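Local coordinates for protein rRNA N-glycosidase (Bougainvillea spectabilis, PDB 3CTK) that belongs to the ribosome-inactivating proteins, whose fold joins a mixed beta sheet, a cluster of helices and a small antiparallel hairpin, at residues G112-L117 with V123-L128; G73-D76 with K81-A84; Y12-F17 with T174-R179; N188-N193 with D227-N232. One frame throughout, in Å; residues are numbered along the deposited sequence.

Contact 1 (G112-L117 with V123-L128); sequences GSYQKL and VDRKDL
A cation-pi stack joins the first turn of helix 114-121 to the loop that follows that helix. The guanidinium of R125 lies flat over one face of the Y114 ring. The two planes are only 10° apart, and R125 CZ stands 4.1 Å from the ring centroid. The group is shifted toward one side of the ring, so R125 NH1 comes closest to Y114 CD2, at 3.5 Å. R125 CD fills the neighbouring part of the same face and makes a CH-pi contact, 3.8 Å from the Y114 ring centroid. The R125 chain bends at chi3 (-76°), which turns the guanidinium back across the ring after CD has met it. Both polar ends have partners beyond the pair. R125 NH1 forms a salt bridge with E195, R125 NH2 bonds N196, and Y114 OH bonds E165. The two bonds of R125 restrain the rotation of its guanidinium, and the bond to E165 holds the hydroxyl end of Y114. Y114 also rests on I160 and Q161 of helix 149-168. The stack thus lies at the surface, between that long helix and the end of helix 189-196.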
loop_
_atom_site.group_PDB
_atom_site.type_symbol
_atom_site.label_atom_id
_atom_site.label_comp_id
_atom_site.label_asym_id
_atom_site.label_seq_id
_atom_site.Cartn_x
_atom_site.Cartn_y
_atom_site.Cartn_z
ATOM N N GLY A 112 -2.199 -6.530 -9.862
ATOM C CA GLY A 112 -2.457 -5.571 -8.802
ATOM C C GLY A 112 -2.848 -4.147 -9.155
ATOM O O GLY A 112 -2.930 -3.300 -8.265
ATOM N N SER A 113 -3.087 -3.860 -10.430
ATOM C CA SER A 113 -3.480 -2.510 -10.811
ATOM C C SER A 113 -4.888 -2.270 -10.279
ATOM O O SER A 113 -5.673 -3.207 -10.142
ATOM C CB SER A 113 -3.457 -2.350 -12.335
ATOM O OG SER A 113 -4.372 -3.231 -12.965
ATOM N N TYR A 114 -5.224 -1.022 -9.970
ATOM C CA TYR A 114 -6.559 -0.763 -9.451
ATOM C C TYR A 114 -7.660 -1.138 -10.438
ATOM O O TYR A 114 -8.733 -1.581 -10.032
ATOM C CB TYR A 114 -6.706 0.705 -9.041
ATOM C CG TYR A 114 -6.065 1.026 -7.710
ATOM C CD1 TYR A 114 -6.356 0.268 -6.574
ATOM C CD2 TYR A 114 -5.183 2.095 -7.578
ATOM C CE1 TYR A 114 -5.784 0.569 -5.341
ATOM C CE2 TYR A 114 -4.605 2.405 -6.347
ATOM C CZ TYR A 114 -4.910 1.637 -5.235
ATOM O OH TYR A 114 -4.337 1.932 -4.018
ATOM N N GLN A 115 -7.400 -0.979 -11.731
ATOM C CA GLN A 115 -8.419 -1.301 -12.721
ATOM C C GLN A 115 -8.770 -2.781 -12.723
ATOM O O GLN A 115 -9.946 -3.144 -12.765
ATOM C CB GLN A 115 -7.968 -0.880 -14.119
ATOM C CG GLN A 115 -9.042 -1.050 -15.190
ATOM C CD GLN A 115 -10.357 -0.374 -14.822
ATOM O OE1 GLN A 115 -11.214 -0.966 -14.159
ATOM N NE2 GLN A 115 -10.515 0.877 -15.240
ATOM N N LYS A 116 -7.755 -3.636 -12.668
ATOM C CA LYS A 116 -7.998 -5.073 -12.671
ATOM C C LYS A 116 -8.598 -5.532 -11.348
ATOM O O LYS A 116 -9.442 -6.429 -11.324
ATOM C CB LYS A 116 -6.700 -5.833 -12.955
ATOM C CG LYS A 116 -6.080 -5.509 -14.307
ATOM C CD LYS A 116 -7.035 -5.826 -15.449
ATOM C CE LYS A 116 -6.415 -5.464 -16.791
ATOM N NZ LYS A 116 -7.343 -5.732 -17.922
ATOM N N LEU A 117 -8.168 -4.917 -10.249
ATOM C CA LEU A 117 -8.690 -5.277 -8.935
ATOM C C LEU A 117 -10.163 -4.918 -8.774
ATOM O O LEU A 117 -10.944 -5.715 -8.254
ATOM C CB LEU A 117 -7.882 -4.599 -7.823
ATOM C CG LEU A 117 -6.474 -5.137 -7.543
ATOM C CD1 LEU A 117 -5.784 -4.251 -6.516
ATOM C CD2 LEU A 117 -6.568 -6.572 -7.035
ATOM N N VAL A 123 -16.509 -3.817 -7.369
ATOM C CA VAL A 123 -16.818 -2.620 -6.597
ATOM C C VAL A 123 -15.657 -1.645 -6.749
ATOM O O VAL A 123 -14.493 -2.031 -6.645
ATOM C CB VAL A 123 -17.028 -2.943 -5.094
ATOM C CG1 VAL A 123 -15.760 -3.527 -4.500
ATOM C CG2 VAL A 123 -17.442 -1.676 -4.341
ATOM N N ASP A 124 -15.973 -0.381 -7.006
ATOM C CA ASP A 124 -14.933 0.622 -7.182
ATOM C C ASP A 124 -14.415 1.170 -5.851
ATOM O O ASP A 124 -15.108 1.114 -4.832
ATOM C CB ASP A 124 -15.457 1.765 -8.050
ATOM C CG ASP A 124 -14.541 2.063 -9.220
ATOM O OD1 ASP A 124 -13.370 2.437 -8.982
ATOM O OD2 ASP A 124 -14.988 1.911 -10.375
ATOM N N ARG A 125 -13.194 1.704 -5.870
ATOM C CA ARG A 125 -12.570 2.253 -4.667
ATOM C C ARG A 125 -13.444 3.246 -3.904
ATOM O O ARG A 125 -13.495 3.218 -2.674
ATOM C CB ARG A 125 -11.246 2.938 -5.019
ATOM C CG ARG A 125 -10.082 2.000 -5.293
ATOM C CD ARG A 125 -8.842 2.802 -5.678
ATOM N NE ARG A 125 -8.925 3.306 -7.046
ATOM C CZ ARG A 125 -8.138 4.251 -7.552
ATOM N NH1 ARG A 125 -7.196 4.815 -6.805
ATOM N NH2 ARG A 125 -8.281 4.618 -8.819
ATOM N N LYS A 126 -14.128 4.124 -4.628
ATOM C CA LYS A 126 -14.965 5.130 -3.985
ATOM C C LYS A 126 -16.134 4.546 -3.195
ATOM O O LYS A 126 -16.670 5.209 -2.305
ATOM C CB LYS A 126 -15.497 6.121 -5.023
ATOM C CG LYS A 126 -16.550 5.545 -5.954
ATOM C CD LYS A 126 -17.064 6.601 -6.919
ATOM C CE LYS A 126 -18.176 6.050 -7.794
ATOM N NZ LYS A 126 -17.714 4.907 -8.627
ATOM N N ASP A 127 -16.524 3.311 -3.511
ATOM C CA ASP A 127 -17.643 2.660 -2.828
ATOM C C ASP A 127 -17.253 1.587 -1.815
ATOM O O ASP A 127 -18.119 1.031 -1.137
ATOM C CB ASP A 127 -18.598 2.034 -3.852
ATOM C CG ASP A 127 -19.124 3.040 -4.849
ATOM O OD1 ASP A 127 -19.549 4.127 -4.413
ATOM O OD2 ASP A 127 -19.121 2.743 -6.064
ATOM N N LEU A 128 -15.962 1.290 -1.710
ATOM C CA LEU A 128 -15.502 0.264 -0.778
ATOM C C LEU A 128 -15.020 0.861 0.541
ATOM O O LEU A 128 -14.067 1.638 0.572
ATOM C CB LEU A 128 -14.377 -0.558 -1.415
ATOM C CG LEU A 128 -13.887 -1.767 -0.616
ATOM C CD1 LEU A 128 -15.030 -2.761 -0.444
ATOM C CD2 LEU A 128 -12.722 -2.428 -1.343
#

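Contact 2 (G73-D76 with K81-A84); sequences GYQD and KDRA
The carboxylate of D76 meets the guanidinium of R83 at its edge, and the two planes are nearly coplanar, 6° apart. The grip is side-on and uses two nitrogens. R83 NE reaches D76 OD1 at 3.0 Å, and R83 NH2 reaches D76 OD2 at 2.7 Å. Each oxygen uses its syn lone pair, and both bonds are almost straight. The other flat pair has a different form. The amide of Q75 is stacked on the carboxylate of D82, with planes 16° apart, and Q75 NE2 lies 3.5 Å from D82 OD1. No direct hydrogen bond joins them. A water accepts from Q75 NE2 at 3.0 Å and also lies within hydrogen-bonding distance of D82 OD1 and D76 O.

The two strands form an antiparallel beta hairpin. D76 and R83 are a hydrogen-bonded pair, with D76 N to R83 O at 3.0 Å and R83 N to D76 O at 3.1 Å. Q75 and A84 are the next, non-hydrogen-bonded pair, on the other face of the sheet. Between the strands Q75 CA also approaches R83 O in a CA-H...O contact of 3.2 Å. D76 reaches across because its CG sits between the backbone N and the carbonyl carbon (chi1 73°).

R83 NH1 also donates to K145 O, and D82 OD1 has a salt bridge with K77. D76 and R83 are both buried. Four bonds therefore tie this pair, two from the backbones and two from the side chains, and each buried charge probably stabilises the ionised form of the other.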
loop_
_atom_site.group_PDB
_atom_site.type_symbol
_atom_site.label_atom_id
_atom_site.label_comp_id
_atom_site.label_asym_id
_atom_site.label_seq_id
_atom_site.Cartn_x
_atom_site.Cartn_y
_atom_site.Cartn_z
ATOM N N GLY A 73 1.642 -10.082 -3.094
ATOM C CA GLY A 73 0.947 -11.289 -2.686
ATOM C C GLY A 73 0.930 -11.426 -1.180
ATOM O O GLY A 73 1.342 -10.514 -0.464
ATOM N N TYR A 74 0.446 -12.560 -0.689
ATOM C CA TYR A 74 0.393 -12.792 0.746
ATOM C C TYR A 74 0.410 -14.277 1.047
ATOM O O TYR A 74 0.261 -15.109 0.152
ATOM C CB TYR A 74 -0.880 -12.182 1.348
ATOM C CG TYR A 74 -2.166 -12.778 0.808
ATOM C CD1 TYR A 74 -2.769 -12.264 -0.341
ATOM C CD2 TYR A 74 -2.765 -13.879 1.430
ATOM C CE1 TYR A 74 -3.934 -12.827 -0.860
ATOM C CE2 TYR A 74 -3.933 -14.453 0.916
ATOM C CZ TYR A 74 -4.510 -13.921 -0.228
ATOM O OH TYR A 74 -5.654 -14.488 -0.748
ATOM N N GLN A 75 0.606 -14.603 2.315
ATOM C CA GLN A 75 0.606 -15.989 2.745
ATOM C C GLN A 75 -0.443 -16.131 3.838
ATOM O O GLN A 75 -0.455 -15.363 4.803
ATOM C CB GLN A 75 1.977 -16.386 3.292
ATOM C CG GLN A 75 2.060 -17.832 3.770
ATOM C CD GLN A 75 3.379 -18.141 4.448
ATOM O OE1 GLN A 75 4.394 -18.366 3.789
ATOM N NE2 GLN A 75 3.373 -18.141 5.776
ATOM N N ASP A 76 -1.344 -17.088 3.669
ATOM C CA ASP A 76 -2.370 -17.335 4.672
ATOM C C ASP A 76 -2.317 -18.826 4.982
ATOM O O ASP A 76 -1.244 -19.433 4.903
ATOM C CB ASP A 76 -3.756 -16.895 4.161
ATOM C CG ASP A 76 -4.336 -17.821 3.101
ATOM O OD1 ASP A 76 -3.573 -18.414 2.311
ATOM O OD2 ASP A 76 -5.578 -17.933 3.053
ATOM N N LYS A 81 -2.029 -25.778 6.632
ATOM C CA LYS A 81 -0.715 -25.516 6.063
ATOM C C LYS A 81 -0.660 -24.148 5.392
ATOM O O LYS A 81 -1.694 -23.572 5.052
ATOM C CB LYS A 81 -0.353 -26.606 5.055
ATOM C CG LYS A 81 -0.235 -27.994 5.673
ATOM C CD LYS A 81 0.389 -28.982 4.700
ATOM C CE LYS A 81 1.673 -28.416 4.119
ATOM N NZ LYS A 81 2.552 -27.879 5.202
ATOM N N ASP A 82 0.548 -23.628 5.206
ATOM C CA ASP A 82 0.700 -22.322 4.576
ATOM C C ASP A 82 0.266 -22.364 3.120
ATOM O O ASP A 82 0.315 -23.408 2.469
ATOM C CB ASP A 82 2.154 -21.846 4.644
ATOM C CG ASP A 82 2.621 -21.582 6.062
ATOM O OD1 ASP A 82 1.812 -21.092 6.880
ATOM O OD2 ASP A 82 3.807 -21.844 6.353
ATOM N N ARG A 83 -0.166 -21.215 2.620
ATOM C CA ARG A 83 -0.588 -21.084 1.233
ATOM C C ARG A 83 -0.109 -19.731 0.736
ATOM O O ARG A 83 -0.355 -18.708 1.383
ATOM C CB ARG A 83 -2.114 -21.160 1.101
ATOM C CG ARG A 83 -2.608 -20.805 -0.308
ATOM C CD ARG A 83 -4.096 -21.074 -0.486
ATOM N NE ARG A 83 -4.907 -20.349 0.486
ATOM C CZ ARG A 83 -6.224 -20.489 0.612
ATOM N NH1 ARG A 83 -6.879 -21.333 -0.177
ATOM N NH2 ARG A 83 -6.885 -19.785 1.525
ATOM N N ALA A 84 0.585 -19.730 -0.400
ATOM C CA ALA A 84 1.091 -18.495 -0.991
ATOM C C ALA A 84 0.152 -18.079 -2.110
ATOM O O ALA A 84 -0.180 -18.879 -2.985
ATOM C CB ALA A 84 2.497 -18.705 -1.544
HETATM O O HOH W 1 0.608 -18.698 6.789
#

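Contact 3 (Y12-F17 with T174-R179); sequences YEYPTF and TEVVDR
The start of helix 14-25 comes beside helix 170-180, with the backbones nearest at Y14 and V177, whose CA atoms are 7.4 Å apart. No hydrogen bond crosses between these segments, and the contact is made by apolar side chains. Y14 extends its ring toward the second helix, with CG anti to the backbone N (chi1 -177°). V176 CG1 sits over one face of that ring in a CH-pi contact, 3.9 Å from the centroid. It is offset toward the phenol end, and the closest approach is V176 CG1 to Y14 CZ at 3.5 Å. V177 comes from another direction. Its CG2 lies in the ring plane, at the edge, 3.6 Å from Y14 CD2. The same methyl also touches P15, with V177 CG2 to P15 CG at 3.8 Å. One methyl of V177 therefore touches both the tyrosine edge and the proline ring. Neighbouring valines on one helix thus hold the ring on a face and along an edge.

The phenol oxygen is satisfied as well: Y14 OH bonds the backbone oxygen of M162. M162 also touches V176, and A166 packs on Y14. The contact therefore places helix 14-25 against two helices at once, 170-180 through V176 and V177, and the later part of 149-168 through M162 and A166.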
loop_
_atom_site.group_PDB
_atom_site.type_symbol
_atom_site.label_atom_id
_atom_site.label_comp_id
_atom_site.label_asym_id
_atom_site.label_seq_id
_atom_site.Cartn_x
_atom_site.Cartn_y
_atom_site.Cartn_z
ATOM N N TYR A 12 -4.756 1.662 17.808
ATOM C CA TYR A 12 -3.968 2.835 18.186
ATOM C C TYR A 12 -2.479 2.736 17.851
ATOM O O TYR A 12 -1.764 3.737 17.900
ATOM C CB TYR A 12 -4.154 3.115 19.678
ATOM C CG TYR A 12 -3.815 1.929 20.538
ATOM C CD1 TYR A 12 -2.503 1.683 20.935
ATOM C CD2 TYR A 12 -4.799 1.006 20.895
ATOM C CE1 TYR A 12 -2.175 0.549 21.659
ATOM C CE2 TYR A 12 -4.481 -0.132 21.620
ATOM C CZ TYR A 12 -3.167 -0.355 21.996
ATOM O OH TYR A 12 -2.845 -1.488 22.698
ATOM N N GLU A 13 -2.013 1.538 17.505
ATOM C CA GLU A 13 -0.608 1.334 17.151
ATOM C C GLU A 13 -0.346 1.646 15.676
ATOM O O GLU A 13 0.801 1.640 15.220
ATOM C CB GLU A 13 -0.199 -0.115 17.431
ATOM C CG GLU A 13 -0.022 -0.438 18.902
ATOM C CD GLU A 13 1.180 0.263 19.507
ATOM O OE1 GLU A 13 1.351 0.189 20.743
ATOM O OE2 GLU A 13 1.959 0.883 18.748
ATOM N N TYR A 14 -1.414 1.927 14.940
ATOM C CA TYR A 14 -1.315 2.213 13.512
ATOM C C TYR A 14 -0.256 3.250 13.131
ATOM O O TYR A 14 0.570 3.003 12.251
ATOM C CB TYR A 14 -2.680 2.649 12.979
ATOM C CG TYR A 14 -2.712 2.898 11.489
ATOM C CD1 TYR A 14 -2.666 1.839 10.580
ATOM C CD2 TYR A 14 -2.817 4.194 10.988
ATOM C CE1 TYR A 14 -2.734 2.071 9.199
ATOM C CE2 TYR A 14 -2.881 4.434 9.621
ATOM C CZ TYR A 14 -2.844 3.372 8.734
ATOM O OH TYR A 14 -2.929 3.627 7.387
ATOM N N PRO A 15 -0.265 4.428 13.775
ATOM C CA PRO A 15 0.750 5.422 13.404
ATOM C C PRO A 15 2.187 4.915 13.545
ATOM O O PRO A 15 3.044 5.215 12.709
ATOM C CB PRO A 15 0.443 6.592 14.338
ATOM C CG PRO A 15 -1.045 6.495 14.504
ATOM C CD PRO A 15 -1.238 5.005 14.722
ATOM N N THR A 16 2.454 4.149 14.597
ATOM C CA THR A 16 3.795 3.610 14.814
ATOM C C THR A 16 4.118 2.574 13.738
ATOM O O THR A 16 5.242 2.509 13.234
ATOM C CB THR A 16 3.913 2.952 16.201
ATOM O OG1 THR A 16 3.638 3.928 17.215
ATOM C CG2 THR A 16 5.312 2.402 16.409
ATOM N N PHE A 17 3.116 1.771 13.397
ATOM C CA PHE A 17 3.229 0.731 12.375
ATOM C C PHE A 17 3.615 1.334 11.021
ATOM O O PHE A 17 4.541 0.861 10.354
ATOM C CB PHE A 17 1.885 -0.002 12.261
ATOM C CG PHE A 17 1.729 -0.813 11.004
ATOM C CD1 PHE A 17 2.525 -1.931 10.771
ATOM C CD2 PHE A 17 0.778 -0.458 10.052
ATOM C CE1 PHE A 17 2.376 -2.682 9.605
ATOM C CE2 PHE A 17 0.619 -1.203 8.882
ATOM C CZ PHE A 17 1.421 -2.319 8.659
ATOM N N THR A 174 -3.361 9.899 7.768
ATOM C CA THR A 174 -4.189 10.677 8.683
ATOM C C THR A 174 -5.675 10.379 8.522
ATOM O O THR A 174 -6.416 10.382 9.504
ATOM C CB THR A 174 -3.933 12.188 8.522
ATOM O OG1 THR A 174 -2.567 12.470 8.855
ATOM C CG2 THR A 174 -4.829 12.986 9.455
ATOM N N GLU A 175 -6.117 10.115 7.294
ATOM C CA GLU A 175 -7.526 9.789 7.074
ATOM C C GLU A 175 -7.860 8.496 7.809
ATOM O O GLU A 175 -8.908 8.385 8.450
ATOM C CB GLU A 175 -7.828 9.619 5.577
ATOM C CG GLU A 175 -7.877 10.924 4.798
ATOM C CD GLU A 175 -8.966 11.855 5.301
ATOM O OE1 GLU A 175 -10.162 11.538 5.118
ATOM O OE2 GLU A 175 -8.622 12.903 5.886
ATOM N N VAL A 176 -6.965 7.516 7.725
ATOM C CA VAL A 176 -7.201 6.246 8.399
ATOM C C VAL A 176 -7.205 6.437 9.912
ATOM O O VAL A 176 -8.046 5.875 10.609
ATOM C CB VAL A 176 -6.138 5.189 8.005
ATOM C CG1 VAL A 176 -6.322 3.919 8.835
ATOM C CG2 VAL A 176 -6.269 4.862 6.524
ATOM N N VAL A 177 -6.272 7.236 10.421
ATOM C CA VAL A 177 -6.198 7.493 11.857
ATOM C C VAL A 177 -7.462 8.185 12.373
ATOM O O VAL A 177 -8.002 7.806 13.418
ATOM C CB VAL A 177 -4.975 8.374 12.211
ATOM C CG1 VAL A 177 -5.052 8.821 13.668
ATOM C CG2 VAL A 177 -3.689 7.590 11.980
ATOM N N ASP A 178 -7.931 9.193 11.642
ATOM C CA ASP A 178 -9.124 9.943 12.039
ATOM C C ASP A 178 -10.457 9.243 11.795
ATOM O O ASP A 178 -11.410 9.438 12.560
ATOM C CB ASP A 178 -9.185 11.291 11.314
ATOM C CG ASP A 178 -8.072 12.227 11.710
ATOM O OD1 ASP A 178 -7.417 11.980 12.744
ATOM O OD2 ASP A 178 -7.864 13.225 10.986
ATOM N N ARG A 179 -10.525 8.433 10.741
ATOM C CA ARG A 179 -11.773 7.774 10.361
ATOM C C ARG A 179 -11.807 6.245 10.301
ATOM O O ARG A 179 -12.890 5.661 10.329
ATOM C CB ARG A 179 -12.215 8.278 8.985
ATOM C CG ARG A 179 -12.092 9.776 8.747
ATOM C CD ARG A 179 -12.359 10.079 7.275
ATOM N NE ARG A 179 -12.229 11.497 6.951
ATOM C CZ ARG A 179 -13.132 12.424 7.257
ATOM N NH1 ARG A 179 -14.244 12.085 7.896
ATOM N NH2 ARG A 179 -12.922 13.693 6.926
#

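Contact 4 (N188-N193 with D227-N232); sequences NFKVLN and DPWVVN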
loop_
_atom_site.group_PDB
_atom_site.type_symbol
_atom_site.label_atom_id
_atom_site.label_comp_id
_atom_site.label_asym_id
_atom_site.label_seq_id
_atom_site.Cartn_x
_atom_site.Cartn_y
_atom_site.Cartn_z
ATOM N N ASN A 188 -12.054 9.710 0.134
ATOM C CA ASN A 188 -12.529 10.902 -0.553
ATOM C C ASN A 188 -11.770 11.178 -1.846
ATOM O O ASN A 188 -10.837 10.455 -2.198
ATOM C CB ASN A 188 -12.499 12.139 0.374
ATOM C CG ASN A 188 -11.092 12.555 0.793
ATOM O OD1 ASN A 188 -10.152 12.522 0.001
ATOM N ND2 ASN A 188 -10.957 12.984 2.046
ATOM N N PHE A 189 -12.187 12.222 -2.556
ATOM C CA PHE A 189 -11.579 12.583 -3.831
ATOM C C PHE A 189 -10.073 12.794 -3.783
ATOM O O PHE A 189 -9.375 12.448 -4.735
ATOM C CB PHE A 189 -12.247 13.840 -4.396
ATOM C CG PHE A 189 -13.737 13.719 -4.544
ATOM C CD1 PHE A 189 -14.592 14.289 -3.607
ATOM C CD2 PHE A 189 -14.285 13.025 -5.616
ATOM C CE1 PHE A 189 -15.976 14.169 -3.736
ATOM C CE2 PHE A 189 -15.669 12.898 -5.755
ATOM C CZ PHE A 189 -16.513 13.472 -4.813
ATOM N N LYS A 190 -9.573 13.367 -2.691
ATOM C CA LYS A 190 -8.139 13.612 -2.566
ATOM C C LYS A 190 -7.364 12.319 -2.352
ATOM O O LYS A 190 -6.301 12.118 -2.946
ATOM C CB LYS A 190 -7.845 14.592 -1.420
ATOM C CG LYS A 190 -6.351 14.857 -1.226
ATOM C CD LYS A 190 -6.072 16.068 -0.337
ATOM C CE LYS A 190 -4.565 16.244 -0.131
ATOM N NZ LYS A 190 -4.218 17.498 0.596
ATOM N N VAL A 191 -7.887 11.448 -1.497
ATOM C CA VAL A 191 -7.229 10.169 -1.243
ATOM C C VAL A 191 -7.033 9.445 -2.576
ATOM O O VAL A 191 -5.927 9.019 -2.908
ATOM C CB VAL A 191 -8.069 9.286 -0.302
ATOM C CG1 VAL A 191 -7.449 7.896 -0.199
ATOM C CG2 VAL A 191 -8.148 9.928 1.078
ATOM N N LEU A 192 -8.109 9.333 -3.343
ATOM C CA LEU A 192 -8.062 8.668 -4.641
ATOM C C LEU A 192 -7.116 9.353 -5.626
ATOM O O LEU A 192 -6.392 8.685 -6.365
ATOM C CB LEU A 192 -9.476 8.584 -5.234
ATOM C CG LEU A 192 -10.306 7.346 -4.862
ATOM C CD1 LEU A 192 -10.037 6.930 -3.436
ATOM C CD2 LEU A 192 -11.783 7.638 -5.078
ATOM N N ASN A 193 -7.107 10.682 -5.625
ATOM C CA ASN A 193 -6.246 11.429 -6.537
ATOM C C ASN A 193 -4.766 11.188 -6.236
ATOM O O ASN A 193 -3.963 10.986 -7.150
ATOM C CB ASN A 193 -6.554 12.927 -6.451
ATOM C CG ASN A 193 -5.790 13.734 -7.477
ATOM O OD1 ASN A 193 -5.980 13.566 -8.683
ATOM N ND2 ASN A 193 -4.917 14.614 -7.007
ATOM N N ASP A 227 -12.361 19.682 -5.840
ATOM C CA ASP A 227 -12.065 20.919 -6.552
ATOM C C ASP A 227 -10.618 20.891 -7.031
ATOM O O ASP A 227 -9.773 20.215 -6.442
ATOM C CB ASP A 227 -12.279 22.133 -5.644
ATOM C CG ASP A 227 -13.717 22.271 -5.186
ATOM O OD1 ASP A 227 -14.623 22.148 -6.035
ATOM O OD2 ASP A 227 -13.941 22.509 -3.981
ATOM N N PRO A 228 -10.316 21.617 -8.120
ATOM C CA PRO A 228 -8.951 21.653 -8.650
ATOM C C PRO A 228 -7.962 22.154 -7.603
ATOM O O PRO A 228 -8.235 23.120 -6.891
ATOM C CB PRO A 228 -9.067 22.614 -9.832
ATOM C CG PRO A 228 -10.468 22.406 -10.297
ATOM C CD PRO A 228 -11.235 22.364 -8.996
ATOM N N TRP A 229 -6.817 21.488 -7.508
ATOM C CA TRP A 229 -5.771 21.872 -6.566
ATOM C C TRP A 229 -4.460 21.906 -7.343
ATOM O O TRP A 229 -3.821 20.874 -7.544
ATOM C CB TRP A 229 -5.700 20.862 -5.412
ATOM C CG TRP A 229 -4.610 21.133 -4.401
ATOM C CD1 TRP A 229 -4.191 22.353 -3.950
ATOM C CD2 TRP A 229 -3.833 20.157 -3.693
ATOM N NE1 TRP A 229 -3.201 22.198 -3.005
ATOM C CE2 TRP A 229 -2.963 20.860 -2.829
ATOM C CE3 TRP A 229 -3.790 18.755 -3.704
ATOM C CZ2 TRP A 229 -2.057 20.208 -1.983
ATOM C CZ3 TRP A 229 -2.889 18.105 -2.862
ATOM C CH2 TRP A 229 -2.035 18.836 -2.013
ATOM N N VAL A 230 -4.079 23.097 -7.798
ATOM C CA VAL A 230 -2.853 23.271 -8.573
ATOM C C VAL A 230 -1.650 23.522 -7.674
ATOM O O VAL A 230 -1.593 24.512 -6.943
ATOM C CB VAL A 230 -2.999 24.428 -9.580
ATOM C CG1 VAL A 230 -1.701 24.636 -10.341
ATOM C CG2 VAL A 230 -4.131 24.117 -10.546
ATOM N N VAL A 231 -0.684 22.614 -7.746
ATOM C CA VAL A 231 0.517 22.691 -6.927
ATOM C C VAL A 231 1.749 23.115 -7.718
ATOM O O VAL A 231 2.162 22.425 -8.648
ATOM C CB VAL A 231 0.791 21.320 -6.263
ATOM C CG1 VAL A 231 2.114 21.348 -5.508
ATOM C CG2 VAL A 231 -0.356 20.969 -5.325
ATOM N N ASN A 232 2.333 24.253 -7.343
ATOM C CA ASN A 232 3.532 24.745 -8.012
ATOM C C ASN A 232 4.649 25.029 -7.010
ATOM O O ASN A 232 5.646 25.673 -7.338
ATOM C CB ASN A 232 3.231 26.007 -8.834
ATOM C CG ASN A 232 2.566 27.104 -8.022
ATOM O OD1 ASN A 232 2.743 27.200 -6.808
ATOM N ND2 ASN A 232 1.810 27.957 -8.703
#
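K190 meets W229 through a cation-pi contact that ties helix 189-196 to the small antiparallel hairpin of strands 214-222 and 228-233. K190 NZ is 4.2 Å from the centroid of the six-membered ring of W229. It sits off-centre, 35° from the ring normal, and approaches obliquely. The last methylene shares the contact, with K190 CE 3.7 Å from W229 CZ3. The lysine chain is extended throughout, with CG anti to the backbone N (chi1 179°), and this carries its amine out from the helix to the indole.

Further out, the amine forms a salt bridge with D240 and a second cation-pi contact with Y171. The acid and the two rings together probably stabilise its positive charge. The indole is held as well. V231 CG2 lies over its centre, 3.6 Å above the plane, while L221 and I237 also touch the tryptophan side chain. W229 is paired through its backbone with L221 of the partner strand.

The helix that carries K190 is fixed at its start. N188 is the N-cap, and its ND2 bonds Y171 OH. Its oxygen takes a weak bond from K190 N and a straighter one from V191 N, in which V191 N lies 2.9 Å from N188 OD1.

Contact 2 comes first along the chain, then contacts 1 and 4. Contact 3 joins the beginning of the chain to helix 170-180 and encloses contacts 1 and 2 in its loop. Contact 2 lies in the mixed sheet and contact 4 at the small hairpin, with centres about 36 Å apart on opposite sides of the chain's centre. Contacts 1 and 3 belong to the helical part. Helix 189-196 connects them to contact 4: R125 and K126 pack on L192, and E175 packs on N188 and V191. Contact 2 stays about 8 Å from contact 1 at the nearest atoms. Contacts 1, 3 and 4 pack together, so helix 189-196 links the helical part to the small hairpin.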